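Local coordinates for putative hexulose 6 phosphate synthase (Salmonella typhimurium, PDB 3F4W), which belongs to the orotidine 5'-phosphate decarboxylase / HUMPS family of TIM-barrel proteins and is probably an enzyme, folded as a closed eight-stranded parallel beta/alpha barrel and assembled as a dimer, at residues Val17-Val22 against Glu49-Lys54; Ala60-Met63 against Phe68-Gln71. All blocks are in the same frame, centred on the assembly; numbering follows the deposited sequence.

Contact 1: residues Val17-Val22 against Glu49-Lys54; sequences VFMDKV and EKYPHK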
ATOM      1  N   VAL A  17      -3.975  -5.081 -24.280  1.00 22.74           N
ATOM      2  CA  VAL A  17      -3.287  -5.518 -25.484  1.00 27.22           C
ATOM      3  C   VAL A  17      -2.224  -6.564 -25.167  1.00 24.79           C
ATOM      4  O   VAL A  17      -2.104  -7.572 -25.866  1.00 26.54           O
ATOM      5  CB  VAL A  17      -2.623  -4.337 -26.205  1.00 27.17           C
ATOM      6  CG1 VAL A  17      -1.599  -4.839 -27.208  1.00 23.50           C
ATOM      7  CG2 VAL A  17      -3.677  -3.471 -26.878  1.00 26.52           C
ATOM      8  N   PHE A  18      -1.456  -6.325 -24.107  1.00 19.51           N
ATOM      9  CA  PHE A  18      -0.354  -7.212 -23.742  1.00 19.83           C
ATOM     10  C   PHE A  18      -0.822  -8.603 -23.328  1.00 17.32           C
ATOM     11  O   PHE A  18      -0.192  -9.601 -23.676  1.00 19.24           O
ATOM     12  CB  PHE A  18       0.498  -6.594 -22.628  1.00 19.02           C
ATOM     13  CG  PHE A  18       1.696  -7.427 -22.250  1.00 16.61           C
ATOM     14  CD1 PHE A  18       2.877  -7.334 -22.970  1.00 15.68           C
ATOM     15  CD2 PHE A  18       1.640  -8.299 -21.177  1.00 16.02           C
ATOM     16  CE1 PHE A  18       3.980  -8.099 -22.626  1.00 20.42           C
ATOM     17  CE2 PHE A  18       2.737  -9.069 -20.826  1.00 16.27           C
ATOM     18  CZ  PHE A  18       3.909  -8.972 -21.552  1.00 17.11           C
ATOM     19  N   MET A  19      -1.919  -8.671 -22.580  1.00 19.39           N
ATOM     20  CA  MET A  19      -2.415  -9.951 -22.081  1.00 20.72           C
ATOM     21  C   MET A  19      -2.752 -10.934 -23.202  1.00 23.25           C
ATOM     22  O   MET A  19      -2.588 -12.143 -23.042  1.00 21.68           O
ATOM     23  CB  MET A  19      -3.620  -9.757 -21.158  1.00 18.99           C
ATOM     24  CG  MET A  19      -3.254  -9.333 -19.737  1.00 21.42           C
ATOM     25  SD  MET A  19      -1.950 -10.334 -18.983  1.00 24.25           S
ATOM     26  CE  MET A  19      -2.600 -11.995 -19.163  1.00 20.82           C
ATOM     27  N   ASP A  20      -3.221 -10.418 -24.332  1.00 24.28           N
ATOM     28  CA  ASP A  20      -3.557 -11.275 -25.467  1.00 26.66           C
ATOM     29  C   ASP A  20      -2.346 -12.064 -25.959  1.00 29.86           C
ATOM     30  O   ASP A  20      -2.488 -13.101 -26.604  1.00 32.78           O
ATOM     31  CB  ASP A  20      -4.156 -10.454 -26.610  1.00 31.41           C
ATOM     32  CG  ASP A  20      -5.592 -10.056 -26.346  1.00 34.75           C
ATOM     33  OD1 ASP A  20      -6.057  -9.057 -26.939  1.00 33.70           O
ATOM     34  OD2 ASP A  20      -6.255 -10.742 -25.539  1.00 36.39           O
ATOM     35  N   LYS A  21      -1.154 -11.571 -25.642  1.00 22.24           N
ATOM     36  CA  LYS A  21       0.077 -12.209 -26.089  1.00 20.90           C
ATOM     37  C   LYS A  21       0.465 -13.420 -25.244  1.00 20.30           C
ATOM     38  O   LYS A  21       1.166 -14.309 -25.719  1.00 20.27           O
ATOM     39  CB  LYS A  21       1.235 -11.209 -26.074  1.00 22.45           C
ATOM     40  CG  LYS A  21       1.137 -10.074 -27.076  1.00 22.72           C
ATOM     41  CD  LYS A  21       2.432  -9.270 -27.048  1.00 28.59           C
ATOM     42  CE  LYS A  21       2.555  -8.333 -28.235  1.00 31.57           C
ATOM     43  NZ  LYS A  21       1.755  -7.101 -28.045  1.00 33.36           N
ATOM     44  N   VAL A  22       0.021 -13.451 -23.989  1.00 17.74           N
ATOM     45  CA  VAL A  22       0.551 -14.415 -23.028  1.00 18.20           C
ATOM     46  C   VAL A  22      -0.506 -15.171 -22.220  1.00 20.41           C
ATOM     47  O   VAL A  22      -0.191 -16.159 -21.555  1.00 18.19           O
ATOM     48  CB  VAL A  22       1.507 -13.726 -22.034  1.00 18.75           C
ATOM     49  CG1 VAL A  22       2.729 -13.189 -22.758  1.00 19.64           C
ATOM     50  CG2 VAL A  22       0.786 -12.602 -21.298  1.00 17.42           C
ATOM     51  N   GLU A  49     -13.438  -9.050 -16.738  1.00 29.43           N
ATOM     52  CA  GLU A  49     -14.480  -9.091 -17.756  1.00 27.21           C
ATOM     53  C   GLU A  49     -13.967  -9.713 -19.051  1.00 30.40           C
ATOM     54  O   GLU A  49     -14.658 -10.513 -19.684  1.00 26.22           O
ATOM     55  CB  GLU A  49     -15.007  -7.680 -18.026  1.00 30.10           C
ATOM     56  CG  GLU A  49     -16.036  -7.586 -19.140  1.00 37.08           C
ATOM     57  CD  GLU A  49     -16.620  -6.188 -19.277  1.00 45.48           C
ATOM     58  OE1 GLU A  49     -15.837  -5.215 -19.325  1.00 47.11           O
ATOM     59  OE2 GLU A  49     -17.862  -6.064 -19.335  1.00 49.44           O
ATOM     60  N   LYS A  50     -12.752  -9.346 -19.444  1.00 23.77           N
ATOM     61  CA  LYS A  50     -12.182  -9.845 -20.690  1.00 23.81           C
ATOM     62  C   LYS A  50     -11.725 -11.297 -20.563  1.00 26.96           C
ATOM     63  O   LYS A  50     -11.859 -12.080 -21.500  1.00 26.94           O
ATOM     64  CB  LYS A  50     -11.021  -8.959 -21.153  1.00 22.79           C
ATOM     65  CG  LYS A  50     -10.578  -9.241 -22.580  1.00 27.30           C
ATOM     66  CD  LYS A  50      -9.421  -8.360 -23.001  1.00 25.41           C
ATOM     67  CE  LYS A  50      -9.018  -8.653 -24.438  1.00 25.73           C
ATOM     68  NZ  LYS A  50      -7.721  -8.017 -24.798  1.00 27.75           N
ATOM     69  N   TYR A  51     -11.187 -11.652 -19.399  1.00 20.10           N
ATOM     70  CA  TYR A  51     -10.679 -13.000 -19.172  1.00 22.34           C
ATOM     71  C   TYR A  51     -11.368 -13.649 -17.979  1.00 22.50           C
ATOM     72  O   TYR A  51     -10.753 -13.834 -16.932  1.00 23.35           O
ATOM     73  CB  TYR A  51      -9.165 -12.964 -18.947  1.00 21.18           C
ATOM     74  CG  TYR A  51      -8.414 -12.178 -19.998  1.00 23.70           C
ATOM     75  CD1 TYR A  51      -8.082 -12.753 -21.219  1.00 23.20           C
ATOM     76  CD2 TYR A  51      -8.041 -10.860 -19.772  1.00 24.06           C
ATOM     77  CE1 TYR A  51      -7.396 -12.037 -22.181  1.00 25.81           C
ATOM     78  CE2 TYR A  51      -7.357 -10.136 -20.729  1.00 24.90           C
ATOM     79  CZ  TYR A  51      -7.037 -10.730 -21.930  1.00 25.67           C
ATOM     80  OH  TYR A  51      -6.354 -10.008 -22.882  1.00 29.72           O
ATOM     81  N   PRO A  52     -12.654 -13.999 -18.140  1.00 27.86           N
ATOM     82  CA  PRO A  52     -13.500 -14.516 -17.058  1.00 27.36           C
ATOM     83  C   PRO A  52     -12.991 -15.829 -16.483  1.00 28.67           C
ATOM     84  O   PRO A  52     -13.252 -16.129 -15.319  1.00 30.04           O
ATOM     85  CB  PRO A  52     -14.849 -14.750 -17.748  1.00 32.74           C
ATOM     86  CG  PRO A  52     -14.812 -13.914 -18.977  1.00 34.65           C
ATOM     87  CD  PRO A  52     -13.387 -13.903 -19.413  1.00 30.76           C
ATOM     88  N   HIS A  53     -12.281 -16.607 -17.292  1.00 27.72           N
ATOM     89  CA  HIS A  53     -11.807 -17.918 -16.860  1.00 23.68           C
ATOM     90  C   HIS A  53     -10.439 -17.864 -16.193  1.00 26.64           C
ATOM     91  O   HIS A  53      -9.929 -18.885 -15.733  1.00 25.02           O
ATOM     92  CB  HIS A  53     -11.787 -18.894 -18.037  1.00 27.74           C
ATOM     93  CG  HIS A  53     -13.129 -19.104 -18.659  1.00 28.31           C
ATOM     94  ND1 HIS A  53     -13.493 -18.523 -19.854  1.00 30.42           N
ATOM     95  CD2 HIS A  53     -14.202 -19.815 -18.241  1.00 29.32           C
ATOM     96  CE1 HIS A  53     -14.731 -18.877 -20.152  1.00 31.34           C
ATOM     97  NE2 HIS A  53     -15.185 -19.659 -19.189  1.00 29.93           N
ATOM     98  N   LYS A  54      -9.855 -16.670 -16.140  1.00 21.76           N
ATOM     99  CA  LYS A  54      -8.568 -16.462 -15.483  1.00 24.29           C
ATOM    100  C   LYS A  54      -8.774 -15.881 -14.090  1.00 23.58           C
ATOM    101  O   LYS A  54      -9.690 -15.088 -13.876  1.00 23.82           O
ATOM    102  CB  LYS A  54      -7.704 -15.506 -16.309  1.00 20.68           C
ATOM    103  CG  LYS A  54      -7.270 -16.069 -17.645  1.00 21.79           C
ATOM    104  CD  LYS A  54      -6.319 -17.228 -17.441  1.00 25.98           C
ATOM    105  CE  LYS A  54      -5.963 -17.877 -18.757  1.00 27.74           C
ATOM    106  NZ  LYS A  54      -5.010 -18.990 -18.551  1.00 24.82           N
TER

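Contact 2: residues Ala60-Met63 against Phe68-Gln71; sequences AKIM and FESQ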
ATOM      1  N   ALA A  60      -2.933  -4.952  -3.839  1.00 11.01           N
ATOM      2  CA  ALA A  60      -3.171  -3.728  -3.084  1.00 14.06           C
ATOM      3  C   ALA A  60      -2.113  -3.484  -2.007  1.00 14.51           C
ATOM      4  O   ALA A  60      -1.894  -2.343  -1.596  1.00 13.01           O
ATOM      5  CB  ALA A  60      -4.560  -3.759  -2.467  1.00 12.38           C
ATOM      6  N   LYS A  61      -1.452  -4.550  -1.561  1.00 12.47           N
ATOM      7  CA  LYS A  61      -0.487  -4.448  -0.464  1.00 13.16           C
ATOM      8  C   LYS A  61      -1.099  -3.696   0.714  1.00 14.71           C
ATOM      9  O   LYS A  61      -0.518  -2.737   1.233  1.00 15.09           O
ATOM     10  CB  LYS A  61       0.801  -3.757  -0.924  1.00 12.98           C
ATOM     11  CG  LYS A  61       1.728  -4.633  -1.753  1.00 12.64           C
ATOM     12  CD  LYS A  61       3.045  -3.918  -2.022  1.00 16.60           C
ATOM     13  CE  LYS A  61       3.979  -4.760  -2.876  1.00 18.62           C
ATOM     14  NZ  LYS A  61       3.525  -4.815  -4.290  1.00 16.69           N
ATOM     15  N   ILE A  62      -2.275  -4.149   1.128  1.00 12.25           N
ATOM     16  CA  ILE A  62      -3.030  -3.519   2.201  1.00 12.10           C
ATOM     17  C   ILE A  62      -2.240  -3.402   3.507  1.00 16.48           C
ATOM     18  O   ILE A  62      -1.584  -4.350   3.943  1.00 15.64           O
ATOM     19  CB  ILE A  62      -4.344  -4.278   2.452  1.00 14.22           C
ATOM     20  CG1 ILE A  62      -5.236  -4.198   1.211  1.00 15.71           C
ATOM     21  CG2 ILE A  62      -5.074  -3.707   3.654  1.00 15.99           C
ATOM     22  CD1 ILE A  62      -6.480  -5.059   1.295  1.00 14.83           C
ATOM     23  N   MET A  63      -2.309  -2.224   4.121  1.00 15.56           N
ATOM     24  CA  MET A  63      -1.589  -1.952   5.357  1.00 13.47           C
ATOM     25  C   MET A  63      -2.564  -1.542   6.454  1.00 14.15           C
ATOM     26  O   MET A  63      -2.247  -1.606   7.640  1.00 13.83           O
ATOM     27  CB  MET A  63      -0.570  -0.832   5.134  1.00 12.87           C
ATOM     28  CG  MET A  63       0.352  -0.570   6.319  1.00 12.51           C
ATOM     29  SD  MET A  63       1.517  -1.924   6.563  1.00 15.03           S
ATOM     30  CE  MET A  63       2.334  -1.457   8.093  1.00 14.81           C
ATOM     31  N   PHE A  68     -12.528  -3.056   4.584  1.00 13.81           N
ATOM     32  CA  PHE A  68     -13.131  -2.133   3.631  1.00 14.83           C
ATOM     33  C   PHE A  68     -12.443  -2.183   2.271  1.00 15.32           C
ATOM     34  O   PHE A  68     -13.103  -2.231   1.229  1.00 15.67           O
ATOM     35  CB  PHE A  68     -13.109  -0.708   4.178  1.00 14.89           C
ATOM     36  CG  PHE A  68     -13.760   0.290   3.270  1.00 16.20           C
ATOM     37  CD1 PHE A  68     -15.115   0.553   3.369  1.00 21.52           C
ATOM     38  CD2 PHE A  68     -13.021   0.956   2.312  1.00 16.92           C
ATOM     39  CE1 PHE A  68     -15.717   1.473   2.531  1.00 22.60           C
ATOM     40  CE2 PHE A  68     -13.618   1.875   1.470  1.00 20.80           C
ATOM     41  CZ  PHE A  68     -14.967   2.130   1.578  1.00 23.52           C
ATOM     42  N   GLU A  69     -11.115  -2.155   2.278  1.00 17.06           N
ATOM     43  CA  GLU A  69     -10.360  -2.182   1.037  1.00 17.53           C
ATOM     44  C   GLU A  69     -10.414  -3.559   0.362  1.00 16.65           C
ATOM     45  O   GLU A  69     -10.527  -3.655  -0.863  1.00 16.91           O
ATOM     46  CB  GLU A  69      -8.919  -1.738   1.270  1.00 15.75           C
ATOM     47  CG  GLU A  69      -8.091  -1.740   0.008  1.00 23.01           C
ATOM     48  CD  GLU A  69      -6.845  -0.887   0.120  1.00 26.71           C
ATOM     49  OE1 GLU A  69      -6.003  -0.953  -0.798  1.00 23.61           O
ATOM     50  OE2 GLU A  69      -6.715  -0.146   1.119  1.00 26.93           O
ATOM     51  N   SER A  70     -10.348  -4.620   1.160  1.00 12.76           N
ATOM     52  CA  SER A  70     -10.471  -5.972   0.623  1.00 11.92           C
ATOM     53  C   SER A  70     -11.810  -6.168  -0.085  1.00 14.78           C
ATOM     54  O   SER A  70     -11.868  -6.696  -1.198  1.00 13.90           O
ATOM     55  CB  SER A  70     -10.305  -7.019   1.731  1.00 11.78           C
ATOM     56  OG  SER A  70      -8.965  -7.062   2.190  0.50  7.88           O
ATOM     57  N   GLN A  71     -12.881  -5.728   0.564  1.00 15.82           N
ATOM     58  CA  GLN A  71     -14.233  -5.886   0.034  1.00 18.82           C
ATOM     59  C   GLN A  71     -14.404  -5.112  -1.270  1.00 20.67           C
ATOM     60  O   GLN A  71     -14.991  -5.606  -2.231  1.00 18.18           O
ATOM     61  CB  GLN A  71     -15.256  -5.419   1.070  1.00 21.34           C
ATOM     62  CG  GLN A  71     -16.693  -5.781   0.757  1.00 22.12           C
ATOM     63  CD  GLN A  71     -17.651  -5.286   1.824  1.00 26.34           C
ATOM     64  OE1 GLN A  71     -18.333  -6.073   2.476  1.00 30.16           O
ATOM     65  NE2 GLN A  71     -17.694  -3.976   2.014  1.00 27.94           N
TER
HETATM   66  O   HOH W   1      -3.437  -0.667  -0.333  1.00 24.54           O

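Contact 1: residues Val17-Val22 against Glu49-Lys54
The carboxylate of Asp-20 takes up both Tyr-51 and Lys-50, each of whose side chains crosses it at roughly a right angle. Tyr-51 comes in hydroxyl first: Tyr-51 OH donates to Asp-20 OD2 over 2.8 Å, and the carboxylate oxygen sits at the edge of the ring, near its plane. The carboxylate is turned 68° from the ring, and the hydroxyl meets OD2 from well above the carboxylate plane, 60° out of it. Lys-50 reaches the same group with a fully extended chain, CG anti to the backbone N (chi1 -168°), and closes a salt bridge from Lys-50 NZ to Asp-20 OD1 at 2.9 Å. A second, weak bond runs from Lys-50 NZ to Asp-20 OD2 at 3.2 Å, leaving OD2 with two donors. Helices 12-22 and 42-50, on the outer layer of the TIM barrel, are joined here; Tyr-51 is the first residue to leave the second helix and opens a type I turn to Lys-54, just before strand 55-62. Lys-50 CG also lies 3.8 Å over one ring face of Tyr-51, offset toward the rim. From the helix 12-22 side, Met-19 CB approaches the phenol obliquely, 3.2 Å from Tyr-51 OH. Beyond CB the bent Met-19 chain leads away to Leu-5, Leu-7 and Ile-29 on the barrel strands.

Contact 2: residues Ala60-Met63 against Phe68-Gln71
On Ile-62, which packs against Glu-69, CG1 stands anti to the carbonyl carbon (chi1 -64°), and the extended branch brings CD1 up against Ser-70 and the stem of Glu-69. On Glu-69, CG is anti to the backbone N (chi1 -180°), and the chain runs straight out from the helix to its carboxylate. The two chains lie alongside each other, running antiparallel. Ile-62 CG1 lies 3.8 Å from Glu-69 CD, while Ile-62 CD1 is 3.9 Å from Glu-69 CG nearer the helix. The branch end goes on to Ser-70, where Ile-62 CD1 comes within 3.3 Å of Ser-70 OG. That hydroxyl has its polar partner within helix 66-75, in a hydrogen bond with the carbonyl of Gly-66; its contact with Ile-62 is packing. At the other end of the contact, Glu-69 OE1 rests 3.6 Å from Ala-60 CB. A water hydrogen-bonded both to OE1 of Glu-69 and to the carbonyl O of Ala-60, each at 2.6 Å, links the buried carboxylate to the strand backbone. All four touching residues are buried. Cys-95 of helix 89-102 packs against Ile-62 and Ser-70, and Ile-37 of the second subunit touches Glu-69. Backbone hydrogen bonds with Thr-82 and Leu-84 tie Ile-62 into the neighbouring strand 80-84. Strand 55-62, helix 66-75 and strand 80-84 form a beta-alpha-beta unit, and the packing of a helix start on the C-terminal end of the strand before it belongs to the TIM-barrel fold.

How the contacts relate
The two contacts follow one another along the chain and do not touch: their centres are 24 Å apart and their nearest atoms about 15 Å. Strand 55-62 leads from one to the other: it starts just after the turn of contact 1, and its C-terminal end belongs to contact 2. Contact 1 joins two helices of the outer layer and is only partly buried, with charged groups and the Tyr-51 hydroxyl paired directly, and Met-19 and the Tyr-51 ring buried behind them. Contact 2 joins a strand to the helix that follows it and is wholly buried; its packing is mainly aliphatic, and its polar link passes through a water. The second subunit reaches contact 2 alone.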